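Local coordinates for MW1564 protein (Staphylococcus aureus, PDB 3NTV) that probably transfers a methyl group from S-adenosylmethionine to a hydroxyl group, as a putative caffeoyl-CoA O-methyltransferase with a Rossmann-type fold, at residues Asp95-Thr100 with Gln123-Glu128; Leu178-Val183 with Ile221-Ala226; Gly129-Gln134 with Lys156-Ile161; Pro53-Leu58 with Gly83-Gln88. All coordinates share one frame; numbering follows the deposited sequence. Where two conformers were deposited one is given.

Contact 1: Asp95-Thr100 with Gln123-Glu128; sequences DIHVTT and QVRIIE
Arg125 leaves its strand with an extended start (chi1 164°), running out beside Thr99, and a bend at chi3 then turns the NE/NH2 edge of the guanidinium to the threonine hydroxyl. Thr99, for its part, holds OG1 beside its own backbone N, where the arginine takes it side-on. NE lies 2.9 Å and NH2 3.0 Å from OG1, so two nitrogens of one guanidinium converge on a single oxygen, which sits near the plane of the group. The same OG1 shares a short hydrogen bond with His97 NE2, 2.5 Å long and in the plane of the imidazole; the ring and guanidinium planes are 76° apart. Beyond Thr99, Arg125 NH2 forms a salt bridge with Asp140, which gives the charge a second partner. Further along this face, Thr99 CG2 rests on Ile127 CG1 at 3.6 Å.

Val98, Thr100, Val124 and Ile126 occupy the other face, where Val98 CB meets Val124 CG2 at 4.2 Å. In the conformer described, Thr100 OG1 has Glu77 and Ser86 as partners. Between the two faces the strand axes run parallel, 12° apart, and four nearly straight bonds join the backbones: Val98 N to Gln123 O, Arg125 N to Val98 O, Thr100 N to Arg125 O, and Ile127 N to Thr100 O at 2.7 Å. CA-H...O contacts, such as His97 CA to Gln123 O, accompany this ladder. Strands 97-102 and 124-128, connected through helix 105-117, form a beta-alpha-beta unit at one edge of the Rossmann-type sheet, as in class I methyltransferases.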
loop_
_atom_site.group_PDB
_atom_site.type_symbol
_atom_site.label_atom_id
_atom_site.label_comp_id
_atom_site.label_asym_id
_atom_site.label_seq_id
_atom_site.Cartn_x
_atom_site.Cartn_y
_atom_site.Cartn_z
ATOM N N ASP A 95 -7.211 22.124 -2.982
ATOM C CA ASP A 95 -6.993 22.115 -4.433
ATOM C C ASP A 95 -7.312 20.764 -5.104
ATOM O O ASP A 95 -7.080 20.597 -6.310
ATOM C CB ASP A 95 -5.589 22.616 -4.797
ATOM C CG ASP A 95 -4.434 21.854 -4.196
ATOM O OD1 ASP A 95 -4.678 20.811 -3.555
ATOM O OD2 ASP A 95 -3.276 22.287 -4.392
ATOM N N ILE A 96 -7.849 19.809 -4.335
ATOM C CA ILE A 96 -8.209 18.508 -4.929
ATOM C C ILE A 96 -9.580 18.594 -5.549
ATOM O O ILE A 96 -10.502 19.152 -4.958
ATOM C CB ILE A 96 -8.105 17.347 -3.911
ATOM C CG1 ILE A 96 -6.615 17.035 -3.670
ATOM C CG2 ILE A 96 -8.858 16.056 -4.388
ATOM C CD1 ILE A 96 -6.342 16.180 -2.456
ATOM N N HIS A 97 -9.709 18.020 -6.733
ATOM C CA HIS A 97 -10.970 17.917 -7.451
ATOM C C HIS A 97 -11.306 16.445 -7.599
ATOM O O HIS A 97 -10.455 15.674 -8.019
ATOM C CB HIS A 97 -10.854 18.545 -8.868
ATOM C CG HIS A 97 -11.992 18.130 -9.760
ATOM N ND1 HIS A 97 -13.219 18.764 -9.694
ATOM C CD2 HIS A 97 -12.099 17.052 -10.583
ATOM C CE1 HIS A 97 -14.017 18.093 -10.515
ATOM N NE2 HIS A 97 -13.388 17.041 -11.058
ATOM N N VAL A 98 -12.576 16.073 -7.397
ATOM C CA VAL A 98 -13.001 14.699 -7.629
ATOM C C VAL A 98 -14.215 14.724 -8.567
ATOM O O VAL A 98 -15.198 15.425 -8.286
ATOM C CB VAL A 98 -13.377 13.957 -6.316
ATOM C CG1 VAL A 98 -13.763 12.496 -6.609
ATOM C CG2 VAL A 98 -12.238 14.022 -5.291
ATOM N N THR A 99 -14.141 13.957 -9.658
ATOM C CA THR A 99 -15.272 13.712 -10.539
ATOM C C THR A 99 -15.710 12.274 -10.217
ATOM O O THR A 99 -14.881 11.348 -10.279
ATOM C CB THR A 99 -14.916 13.885 -12.018
ATOM O OG1 THR A 99 -14.751 15.281 -12.275
ATOM C CG2 THR A 99 -16.049 13.402 -12.938
ATOM N N THR A 100 -16.999 12.105 -9.853
ATOM C CA THR A 100 -17.551 10.785 -9.528
ATOM C C THR A 100 -18.726 10.461 -10.439
ATOM O O THR A 100 -19.687 11.232 -10.500
ATOM C CB THR A 100 -17.959 10.697 -8.038
ATOM O OG1 THR A 100 -16.910 11.182 -7.214
ATOM C CG2 THR A 100 -18.270 9.279 -7.608
ATOM N N GLN A 123 -15.593 21.055 -4.657
ATOM C CA GLN A 123 -14.489 20.158 -4.968
ATOM C C GLN A 123 -14.928 18.870 -5.651
ATOM O O GLN A 123 -14.101 18.236 -6.320
ATOM C CB GLN A 123 -13.736 19.767 -3.687
ATOM C CG GLN A 123 -12.935 20.930 -3.105
ATOM C CD GLN A 123 -12.052 20.450 -1.992
ATOM O OE1 GLN A 123 -11.008 19.798 -2.208
ATOM N NE2 GLN A 123 -12.456 20.739 -0.783
ATOM N N VAL A 124 -16.187 18.444 -5.436
ATOM C CA VAL A 124 -16.679 17.176 -5.981
ATOM C C VAL A 124 -17.805 17.396 -6.986
ATOM O O VAL A 124 -18.784 18.075 -6.678
ATOM C CB VAL A 124 -17.130 16.199 -4.854
ATOM C CG1 VAL A 124 -17.606 14.843 -5.413
ATOM C CG2 VAL A 124 -16.032 16.016 -3.805
ATOM N N ARG A 125 -17.684 16.756 -8.151
ATOM C CA ARG A 125 -18.679 16.813 -9.221
ATOM C C ARG A 125 -19.271 15.414 -9.371
ATOM O O ARG A 125 -18.522 14.454 -9.572
ATOM C CB ARG A 125 -17.956 17.263 -10.515
ATOM C CG ARG A 125 -18.678 17.048 -11.828
ATOM C CD ARG A 125 -17.925 17.725 -12.969
ATOM N NE ARG A 125 -16.734 16.989 -13.427
ATOM C CZ ARG A 125 -16.152 17.221 -14.599
ATOM N NH1 ARG A 125 -16.647 18.135 -15.423
ATOM N NH2 ARG A 125 -15.079 16.531 -14.962
ATOM N N ILE A 126 -20.600 15.297 -9.301
ATOM C CA ILE A 126 -21.279 14.017 -9.499
ATOM C C ILE A 126 -21.786 14.012 -10.922
ATOM O O ILE A 126 -22.549 14.903 -11.307
ATOM C CB ILE A 126 -22.444 13.793 -8.482
ATOM C CG1 ILE A 126 -21.916 13.773 -7.037
ATOM C CG2 ILE A 126 -23.234 12.475 -8.820
ATOM C CD1 ILE A 126 -23.001 13.909 -5.977
ATOM N N ILE A 127 -21.380 13.003 -11.698
ATOM C CA ILE A 127 -21.822 12.845 -13.077
ATOM C C ILE A 127 -22.877 11.733 -13.015
ATOM O O ILE A 127 -22.568 10.599 -12.659
ATOM C CB ILE A 127 -20.629 12.510 -14.034
ATOM C CG1 ILE A 127 -19.527 13.595 -13.994
ATOM C CG2 ILE A 127 -21.121 12.258 -15.488
ATOM C CD1 ILE A 127 -19.932 15.019 -14.508
ATOM N N GLU A 128 -24.117 12.053 -13.352
ATOM C CA GLU A 128 -25.202 11.080 -13.253
ATOM C C GLU A 128 -25.405 10.284 -14.528
ATOM O O GLU A 128 -25.642 10.857 -15.585
ATOM C CB GLU A 128 -26.496 11.807 -12.890
ATOM C CG GLU A 128 -26.386 12.580 -11.588
ATOM C CD GLU A 128 -27.620 13.389 -11.266
ATOM O OE1 GLU A 128 -28.745 12.894 -11.513
ATOM O OE2 GLU A 128 -27.461 14.490 -10.698
#

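Contact 2: Leu178-Val183 with Ile221-Ala226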
loop_
_atom_site.group_PDB
_atom_site.type_symbol
_atom_site.label_atom_id
_atom_site.label_comp_id
_atom_site.label_asym_id
_atom_site.label_seq_id
_atom_site.Cartn_x
_atom_site.Cartn_y
_atom_site.Cartn_z
ATOM N N LEU A 178 -10.079 -9.086 -5.076
ATOM C CA LEU A 178 -10.269 -10.426 -4.490
ATOM C C LEU A 178 -11.770 -10.755 -4.350
ATOM O O LEU A 178 -12.109 -11.765 -3.740
ATOM C CB LEU A 178 -9.573 -10.542 -3.108
ATOM C CG LEU A 178 -8.031 -10.511 -3.087
ATOM C CD1 LEU A 178 -7.526 -10.539 -1.666
ATOM C CD2 LEU A 178 -7.425 -11.695 -3.841
ATOM N N TYR A 179 -12.673 -9.928 -4.948
ATOM C CA TYR A 179 -14.134 -10.059 -4.817
ATOM C C TYR A 179 -14.548 -10.420 -3.389
ATOM O O TYR A 179 -15.051 -11.515 -3.124
ATOM C CB TYR A 179 -14.851 -10.941 -5.891
ATOM C CG TYR A 179 -16.350 -10.667 -5.882
ATOM C CD1 TYR A 179 -17.256 -11.632 -5.444
ATOM C CD2 TYR A 179 -16.843 -9.385 -6.132
ATOM C CE1 TYR A 179 -18.617 -11.341 -5.304
ATOM C CE2 TYR A 179 -18.198 -9.089 -6.007
ATOM C CZ TYR A 179 -19.086 -10.074 -5.615
ATOM O OH TYR A 179 -20.424 -9.757 -5.526
ATOM N N HIS A 180 -14.200 -9.541 -2.441
ATOM C CA HIS A 180 -14.524 -9.690 -1.020
ATOM C C HIS A 180 -13.886 -10.931 -0.369
ATOM O O HIS A 180 -14.328 -11.365 0.698
ATOM C CB HIS A 180 -16.056 -9.658 -0.823
ATOM C CG HIS A 180 -16.739 -8.517 -1.509
ATOM N ND1 HIS A 180 -16.617 -7.214 -1.045
ATOM C CD2 HIS A 180 -17.548 -8.522 -2.591
ATOM C CE1 HIS A 180 -17.362 -6.479 -1.856
ATOM N NE2 HIS A 180 -17.933 -7.224 -2.806
ATOM N N GLY A 181 -12.868 -11.489 -1.021
ATOM C CA GLY A 181 -12.171 -12.681 -0.553
ATOM C C GLY A 181 -12.695 -13.972 -1.149
ATOM O O GLY A 181 -12.185 -15.045 -0.823
ATOM N N PHE A 182 -13.703 -13.880 -2.038
ATOM C CA PHE A 182 -14.313 -15.058 -2.672
ATOM C C PHE A 182 -13.511 -15.710 -3.760
ATOM O O PHE A 182 -13.821 -16.849 -4.092
ATOM C CB PHE A 182 -15.708 -14.744 -3.221
ATOM C CG PHE A 182 -16.775 -14.571 -2.178
ATOM C CD1 PHE A 182 -17.194 -15.651 -1.404
ATOM C CD2 PHE A 182 -17.450 -13.366 -2.047
ATOM C CE1 PHE A 182 -18.202 -15.495 -0.450
ATOM C CE2 PHE A 182 -18.470 -13.217 -1.109
ATOM C CZ PHE A 182 -18.834 -14.280 -0.312
ATOM N N VAL A 183 -12.531 -15.011 -4.367
ATOM C CA VAL A 183 -11.752 -15.556 -5.492
ATOM C C VAL A 183 -11.254 -17.005 -5.383
ATOM O O VAL A 183 -11.319 -17.734 -6.387
ATOM C CB VAL A 183 -10.673 -14.602 -6.063
ATOM C CG1 VAL A 183 -11.307 -13.388 -6.725
ATOM C CG2 VAL A 183 -9.679 -14.190 -4.991
ATOM N N ILE A 221 -5.427 -6.809 1.236
ATOM C CA ILE A 221 -5.948 -5.995 2.320
ATOM C C ILE A 221 -7.408 -5.825 2.005
ATOM O O ILE A 221 -7.759 -5.626 0.837
ATOM C CB ILE A 221 -5.257 -4.610 2.492
ATOM C CG1 ILE A 221 -5.249 -3.739 1.203
ATOM C CG2 ILE A 221 -3.884 -4.762 3.126
ATOM C CD1 ILE A 221 -5.215 -2.198 1.488
ATOM N N ASP A 222 -8.272 -5.946 3.030
ATOM C CA ASP A 222 -9.711 -5.716 2.869
ATOM C C ASP A 222 -10.279 -6.574 1.710
ATOM O O ASP A 222 -10.116 -7.793 1.739
ATOM C CB ASP A 222 -9.957 -4.186 2.687
ATOM C CG ASP A 222 -9.533 -3.347 3.884
ATOM O OD1 ASP A 222 -9.743 -3.797 5.036
ATOM O OD2 ASP A 222 -9.050 -2.216 3.673
ATOM N N ASP A 223 -10.858 -5.951 0.674
ATOM C CA ASP A 223 -11.430 -6.662 -0.475
ATOM C C ASP A 223 -10.430 -6.932 -1.587
ATOM O O ASP A 223 -10.829 -7.424 -2.645
ATOM C CB ASP A 223 -12.585 -5.819 -1.036
ATOM C CG ASP A 223 -13.753 -5.685 -0.094
ATOM O OD1 ASP A 223 -14.092 -6.686 0.566
ATOM O OD2 ASP A 223 -14.329 -4.575 -0.021
ATOM N N GLY A 224 -9.168 -6.567 -1.367
ATOM C CA GLY A 224 -8.118 -6.704 -2.371
ATOM C C GLY A 224 -7.950 -5.380 -3.105
ATOM O O GLY A 224 -8.948 -4.743 -3.463
ATOM N N LEU A 225 -6.699 -4.931 -3.302
ATOM C CA LEU A 225 -6.433 -3.660 -3.968
ATOM C C LEU A 225 -5.312 -3.803 -4.982
ATOM O O LEU A 225 -4.349 -4.525 -4.721
ATOM C CB LEU A 225 -6.042 -2.601 -2.896
ATOM C CG LEU A 225 -6.001 -1.130 -3.363
ATOM C CD1 LEU A 225 -7.402 -0.613 -3.664
ATOM C CD2 LEU A 225 -5.367 -0.241 -2.304
ATOM N N ALA A 226 -5.451 -3.178 -6.142
ATOM C CA ALA A 226 -4.364 -3.138 -7.112
ATOM C C ALA A 226 -4.009 -1.690 -7.339
ATOM O O ALA A 226 -4.893 -0.805 -7.298
ATOM C CB ALA A 226 -4.732 -3.802 -8.422
#
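Leu178 and Asp223 are joined by their backbones, Leu178 N giving a hydrogen bond to Asp223 O at 3.0 Å, where a type II' turn from Ile221 to Gly224 presents that carbonyl to the loop after strand 170-175. The donor lies in the plane of the carbonyl. Leu178 CB packs against the same oxygen at 3.4 Å, and the leucine branch continues over the turn, with CG and CD1 each close to Gly224 CA.

The second link is made by side chains. Asp223 has CG beside its backbone N (chi1 -66°), which brings OD1 to the edge of the His180 ring, near its plane. The bond from ND1 to OD1, 3.0 Å long, is bent and weak, and the carboxylate stands almost upright to the imidazole, 84° between planes. On the far side of the ring, His180 CD2 lies over a face of Tyr179. Leu178 also packs on Leu29 of the second subunit.

The other carboxylate oxygen, Asp223 OD2, closely approaches the carboxylate of Asp56. Asp223 therefore meets the loop twice, with its backbone O at Leu178 N and with its carboxylate at His180 ND1, and the backbone bond is the firmer of the two.

Contact 3: Gly129-Gln134 with Lys156-Ile161; sequences GNALEQ and KKFFEI
The Phe158 ring carries the methyl of Ala131 over one face: CB stands 3.9 Å from the ring centroid, 20° off the normal, a CH-pi contact displaced toward the rim. It is nearest to CE1 and CZ, both at 3.7 Å. Leu132 meets the ring at CE1 as well, its backbone N arriving obliquely and its CD2 lying 3.8 Å from that carbon, with the two side chains crossing at about a right angle.

Leu132 CD2 is shared by three residues of the helix. Besides Phe158 CE1 it touches the aliphatic part of Lys157 at CD, 3.8 Å away, and Ile161 CD1 at 4.2 Å. The extended Lys157 chain passes Leu132 with its methylenes. Ile161 CD1 also reaches Leu132 O at 3.7 Å.

The turn that offers these groups is braced from within. Asn130 OD1 accepts from Leu132 N at 2.9 Å, an Asx turn, while Asn130 O receives Gln134 NE2 and Glu133 N from opposite faces of its plane. Ile78 touches both Ala131 and Phe158.

Between the two segments themselves the contact is apolar, resting on dispersion and CH-pi forces; the next residue of the helix, Tyr162, adds a polar tie through its OH to Ala131 O.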
loop_
_atom_site.group_PDB
_atom_site.type_symbol
_atom_site.label_atom_id
_atom_site.label_comp_id
_atom_site.label_asym_id
_atom_site.label_seq_id
_atom_site.Cartn_x
_atom_site.Cartn_y
_atom_site.Cartn_z
ATOM N N GLY A 129 -25.301 8.974 -14.427
ATOM C CA GLY A 129 -25.508 8.124 -15.585
ATOM C C GLY A 129 -24.631 6.900 -15.615
ATOM O O GLY A 129 -23.783 6.686 -14.738
ATOM N N ASN A 130 -24.841 6.087 -16.645
ATOM C CA ASN A 130 -24.100 4.861 -16.848
ATOM C C ASN A 130 -22.663 5.182 -17.307
ATOM O O ASN A 130 -22.471 5.954 -18.246
ATOM C CB ASN A 130 -24.828 4.028 -17.883
ATOM C CG ASN A 130 -24.283 2.655 -17.979
ATOM O OD1 ASN A 130 -23.137 2.446 -18.371
ATOM N ND2 ASN A 130 -25.086 1.699 -17.596
ATOM N N ALA A 131 -21.659 4.604 -16.622
ATOM C CA ALA A 131 -20.254 4.879 -16.917
ATOM C C ALA A 131 -19.783 4.456 -18.295
ATOM O O ALA A 131 -18.731 4.900 -18.744
ATOM C CB ALA A 131 -19.347 4.323 -15.825
ATOM N N LEU A 132 -20.586 3.654 -19.028
ATOM C CA LEU A 132 -20.194 3.352 -20.394
ATOM C C LEU A 132 -20.281 4.596 -21.291
ATOM O O LEU A 132 -19.592 4.654 -22.318
ATOM C CB LEU A 132 -21.113 2.253 -20.966
ATOM C CG LEU A 132 -20.831 0.829 -20.472
ATOM C CD1 LEU A 132 -21.917 -0.145 -20.961
ATOM C CD2 LEU A 132 -19.472 0.347 -20.952
ATOM N N GLU A 133 -21.117 5.584 -20.916
ATOM C CA GLU A 133 -21.394 6.741 -21.787
ATOM C C GLU A 133 -20.997 8.113 -21.279
ATOM O O GLU A 133 -21.488 9.122 -21.816
ATOM C CB GLU A 133 -22.887 6.784 -22.112
ATOM C CG GLU A 133 -23.471 5.468 -22.568
ATOM C CD GLU A 133 -24.946 5.543 -22.913
ATOM O OE1 GLU A 133 -25.735 6.114 -22.126
ATOM O OE2 GLU A 133 -25.313 5.001 -23.976
ATOM N N GLN A 134 -20.130 8.184 -20.249
ATOM C CA GLN A 134 -19.794 9.492 -19.683
ATOM C C GLN A 134 -18.494 10.140 -20.129
ATOM O O GLN A 134 -18.163 11.206 -19.610
ATOM C CB GLN A 134 -19.876 9.469 -18.138
ATOM C CG GLN A 134 -21.186 8.944 -17.556
ATOM C CD GLN A 134 -22.417 9.592 -18.136
ATOM O OE1 GLN A 134 -22.470 10.817 -18.343
ATOM N NE2 GLN A 134 -23.432 8.769 -18.422
ATOM N N LYS A 156 -13.435 -3.725 -17.152
ATOM C CA LYS A 156 -12.359 -3.665 -18.158
ATOM C C LYS A 156 -12.676 -2.543 -19.147
ATOM O O LYS A 156 -11.786 -1.781 -19.518
ATOM C CB LYS A 156 -12.217 -4.988 -18.952
ATOM C CG LYS A 156 -11.675 -6.171 -18.169
ATOM C CD LYS A 156 -11.154 -7.266 -19.122
ATOM C CE LYS A 156 -12.226 -8.147 -19.716
ATOM N NZ LYS A 156 -11.635 -9.224 -20.555
ATOM N N LYS A 157 -13.946 -2.441 -19.579
ATOM C CA LYS A 157 -14.337 -1.393 -20.521
ATOM C C LYS A 157 -14.104 -0.026 -19.902
ATOM O O LYS A 157 -13.611 0.848 -20.580
ATOM C CB LYS A 157 -15.811 -1.543 -20.931
ATOM C CG LYS A 157 -16.073 -2.647 -21.945
ATOM C CD LYS A 157 -17.543 -2.645 -22.355
ATOM C CE LYS A 157 -17.845 -3.619 -23.465
ATOM N NZ LYS A 157 -19.160 -3.329 -24.103
ATOM N N PHE A 158 -14.417 0.150 -18.607
ATOM C CA PHE A 158 -14.205 1.440 -17.941
ATOM C C PHE A 158 -12.731 1.793 -17.942
ATOM O O PHE A 158 -12.397 2.932 -18.241
ATOM C CB PHE A 158 -14.793 1.457 -16.516
ATOM C CG PHE A 158 -16.268 1.159 -16.392
ATOM C CD1 PHE A 158 -17.140 1.395 -17.454
ATOM C CD2 PHE A 158 -16.793 0.669 -15.205
ATOM C CE1 PHE A 158 -18.502 1.106 -17.332
ATOM C CE2 PHE A 158 -18.153 0.385 -15.083
ATOM C CZ PHE A 158 -19.004 0.621 -16.143
ATOM N N PHE A 159 -11.841 0.810 -17.676
ATOM C CA PHE A 159 -10.407 1.071 -17.737
ATOM C C PHE A 159 -10.013 1.546 -19.142
ATOM O O PHE A 159 -9.322 2.544 -19.264
ATOM C CB PHE A 159 -9.631 -0.190 -17.346
ATOM C CG PHE A 159 -8.140 -0.045 -17.184
ATOM C CD1 PHE A 159 -7.551 -0.120 -15.922
ATOM C CD2 PHE A 159 -7.308 0.099 -18.297
ATOM C CE1 PHE A 159 -6.160 -0.007 -15.774
ATOM C CE2 PHE A 159 -5.918 0.191 -18.149
ATOM C CZ PHE A 159 -5.353 0.133 -16.891
ATOM N N GLU A 160 -10.489 0.860 -20.211
ATOM C CA GLU A 160 -10.136 1.264 -21.585
ATOM C C GLU A 160 -10.697 2.645 -21.965
ATOM O O GLU A 160 -10.001 3.433 -22.604
ATOM C CB GLU A 160 -10.620 0.211 -22.604
ATOM C CG GLU A 160 -9.968 -1.155 -22.456
ATOM C CD GLU A 160 -10.561 -2.243 -23.331
ATOM O OE1 GLU A 160 -11.807 -2.325 -23.432
ATOM O OE2 GLU A 160 -9.775 -3.051 -23.876
ATOM N N ILE A 161 -11.939 2.952 -21.550
ATOM C CA ILE A 161 -12.583 4.231 -21.876
ATOM C C ILE A 161 -11.901 5.435 -21.227
ATOM O O ILE A 161 -11.716 6.457 -21.885
ATOM C CB ILE A 161 -14.107 4.220 -21.520
ATOM C CG1 ILE A 161 -14.905 3.230 -22.402
ATOM C CG2 ILE A 161 -14.747 5.623 -21.590
ATOM C CD1 ILE A 161 -16.322 2.906 -21.833
#

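Contact 4: Pro53-Leu58 with Gly83-Gln88. With SO4 (sulfate ion), chain C.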
loop_
_atom_site.group_PDB
_atom_site.type_symbol
_atom_site.label_atom_id
_atom_site.label_comp_id
_atom_site.label_asym_id
_atom_site.label_seq_id
_atom_site.Cartn_x
_atom_site.Cartn_y
_atom_site.Cartn_z
ATOM N N PRO A 53 -22.599 -0.185 0.671
ATOM C CA PRO A 53 -21.170 -0.530 0.685
ATOM C C PRO A 53 -20.298 0.727 0.655
ATOM O O PRO A 53 -20.534 1.587 -0.180
ATOM C CB PRO A 53 -20.999 -1.358 -0.592
ATOM C CG PRO A 53 -22.043 -0.837 -1.526
ATOM C CD PRO A 53 -23.191 -0.349 -0.676
ATOM N N ILE A 54 -19.360 0.873 1.586
ATOM C CA ILE A 54 -18.405 1.992 1.526
ATOM C C ILE A 54 -17.011 1.402 1.476
ATOM O O ILE A 54 -16.822 0.266 1.903
ATOM C CB ILE A 54 -18.542 3.196 2.509
ATOM C CG1 ILE A 54 -18.298 2.814 3.985
ATOM C CG2 ILE A 54 -19.845 3.993 2.271
ATOM C CD1 ILE A 54 -17.841 3.949 4.875
ATOM N N VAL A 55 -16.045 2.163 0.938
ATOM C CA VAL A 55 -14.646 1.735 0.847
ATOM C C VAL A 55 -14.141 1.372 2.263
ATOM O O VAL A 55 -14.465 2.079 3.218
ATOM C CB VAL A 55 -13.796 2.866 0.195
ATOM C CG1 VAL A 55 -12.316 2.493 0.119
ATOM C CG2 VAL A 55 -14.335 3.212 -1.196
ATOM N N ASP A 56 -13.339 0.302 2.391
ATOM C CA ASP A 56 -12.818 -0.067 3.701
ATOM C C ASP A 56 -11.811 0.945 4.229
ATOM O O ASP A 56 -11.100 1.598 3.457
ATOM C CB ASP A 56 -12.262 -1.479 3.708
ATOM C CG ASP A 56 -13.353 -2.518 3.544
ATOM O OD1 ASP A 56 -14.197 -2.641 4.457
ATOM O OD2 ASP A 56 -13.417 -3.140 2.473
ATOM N N ARG A 57 -11.785 1.107 5.553
ATOM C CA ARG A 57 -10.930 2.083 6.200
ATOM C C ARG A 57 -9.440 1.994 5.859
ATOM O O ARG A 57 -8.833 3.015 5.540
ATOM C CB ARG A 57 -11.134 2.069 7.725
ATOM C CG ARG A 57 -10.299 3.126 8.452
ATOM C CD ARG A 57 -10.744 4.555 8.105
ATOM N NE ARG A 57 -9.856 5.560 8.688
ATOM C CZ ARG A 57 -10.005 6.091 9.895
ATOM N NH1 ARG A 57 -11.012 5.712 10.675
ATOM N NH2 ARG A 57 -9.136 6.983 10.343
ATOM N N LEU A 58 -8.839 0.800 5.972
ATOM C CA LEU A 58 -7.397 0.712 5.713
ATOM C C LEU A 58 -7.079 0.948 4.245
ATOM O O LEU A 58 -6.070 1.578 3.926
ATOM C CB LEU A 58 -6.806 -0.616 6.232
ATOM C CG LEU A 58 -6.934 -0.812 7.762
ATOM C CD1 LEU A 58 -6.331 -2.141 8.187
ATOM C CD2 LEU A 58 -6.268 0.327 8.545
ATOM N N GLY A 83 -20.815 9.046 -1.484
ATOM C CA GLY A 83 -19.850 10.138 -1.645
ATOM C C GLY A 83 -18.760 10.116 -0.585
ATOM O O GLY A 83 -17.979 11.060 -0.465
ATOM N N TYR A 84 -18.684 9.024 0.192
ATOM C CA TYR A 84 -17.713 8.916 1.276
ATOM C C TYR A 84 -16.267 9.008 0.777
ATOM O O TYR A 84 -15.499 9.837 1.275
ATOM C CB TYR A 84 -17.990 7.634 2.081
ATOM C CG TYR A 84 -16.918 7.275 3.074
ATOM C CD1 TYR A 84 -16.920 7.810 4.357
ATOM C CD2 TYR A 84 -15.926 6.351 2.752
ATOM C CE1 TYR A 84 -15.940 7.458 5.287
ATOM C CE2 TYR A 84 -14.943 5.995 3.667
ATOM C CZ TYR A 84 -14.952 6.552 4.936
ATOM O OH TYR A 84 -13.995 6.164 5.839
ATOM N N SER A 85 -15.888 8.198 -0.229
ATOM C CA SER A 85 -14.501 8.284 -0.682
ATOM C C SER A 85 -14.188 9.624 -1.319
ATOM O O SER A 85 -13.095 10.146 -1.079
ATOM C CB SER A 85 -14.134 7.138 -1.622
ATOM O OG SER A 85 -14.965 7.205 -2.764
ATOM N N SER A 86 -15.150 10.184 -2.095
ATOM C CA SER A 86 -14.998 11.485 -2.766
ATOM C C SER A 86 -14.660 12.571 -1.753
ATOM O O SER A 86 -13.706 13.309 -1.931
ATOM C CB SER A 86 -16.289 11.877 -3.480
ATOM O OG SER A 86 -16.762 10.839 -4.315
HETATM N N MSE A 87 -15.435 12.636 -0.665
HETATM C CA MSE A 87 -15.210 13.651 0.368
HETATM C C MSE A 87 -13.931 13.396 1.151
HETATM O O MSE A 87 -13.208 14.338 1.448
HETATM C CB MSE A 87 -16.406 13.754 1.300
HETATM C CG MSE A 87 -17.649 14.237 0.571
HETATM SE SE MSE A 87 -19.162 14.459 1.777
HETATM C CE MSE A 87 -19.402 12.650 2.240
ATOM N N GLN A 88 -13.595 12.111 1.409
ATOM C CA GLN A 88 -12.351 11.791 2.102
ATOM C C GLN A 88 -11.150 12.264 1.280
ATOM O O GLN A 88 -10.233 12.859 1.826
ATOM C CB GLN A 88 -12.271 10.284 2.418
ATOM C CG GLN A 88 -13.194 9.869 3.567
ATOM C CD GLN A 88 -12.629 10.179 4.939
ATOM O OE1 GLN A 88 -11.683 10.934 5.088
ATOM N NE2 GLN A 88 -13.189 9.577 5.981
HETATM S S SO4 C . -18.115 5.486 -1.167
HETATM O O1 SO4 C . -17.291 6.525 -1.831
HETATM O O2 SO4 C . -19.273 6.147 -0.585
HETATM O O3 SO4 C . -18.558 4.504 -2.191
HETATM O O4 SO4 C . -17.252 4.776 -0.205
#
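Apolar contact across the segments centres on Ile54 and Tyr84. Ile54 CD1 stands over the middle of the phenol ring, 3.6 Å from its centroid and only 7° off the normal, a CH-pi contact made almost straight down. The chi1 of Ile54 (66°) wedges CG1 between the backbone N and carbonyl carbon, which swings the CD1 end across the ring. Gln88 CG covers the opposite face toward its rim, so the tyrosine is sandwiched between aliphatic groups. Beside this pair, in the Val55 conformer described, Val55 CG2 packs on Ser85 CB at 4.0 Å.

No hydrogen bond links the two segments directly; a sulfate ion, probably from the crystallisation liquor, does so instead. Val55 N donates to its O4 at 3.1 Å, in a bond that is nearly straight. From the other segment Tyr84 N reaches O2 at 3.0 Å and Ser85 N reaches O1 at 2.7 Å. Ser85 OG is 2.6 Å from O1, but Glu77 is also a partner of this hydroxyl. Sulfate O4 lies at the edge of the Tyr84 ring, near its plane, and Ala81 N and Ile82 N add further bonds.

Outside partners hold the phenol hydroxyl: Tyr84 OH bonds to Glu41 and Arg44, and Arg44 also reaches Val55 O.

The anion is thus gripped mainly by N-H groups of the loop and first turn of helix 84-90, with Val55 N from across; the helix dipole would probably favour negative charge there, and the site is consistent with part of the cofactor pocket expected in this family.

Contact 4 lies closest to the chain's centre, about 8 Å from it, and its sulfate marks what is probably part of the cofactor pocket. Contact 1 is the nearest to it by centre, about 14 Å away, and the two meet where Val124 CG1 packs on Ser86 CB. Contact 2, its centre about 16 Å from that of contact 4, meets it where the carboxylates of Asp223 and Asp56 come close. In contact 3, segment 129-134 follows directly on strand 124-128 and joins contact 1 through Ile127 and Gln134, but stays about 13 Å from contact 4 at the nearest atoms. Contacts 1 and 2, with centres 26 Å apart, lie on opposite sides of the chain's centre and reach one sheet.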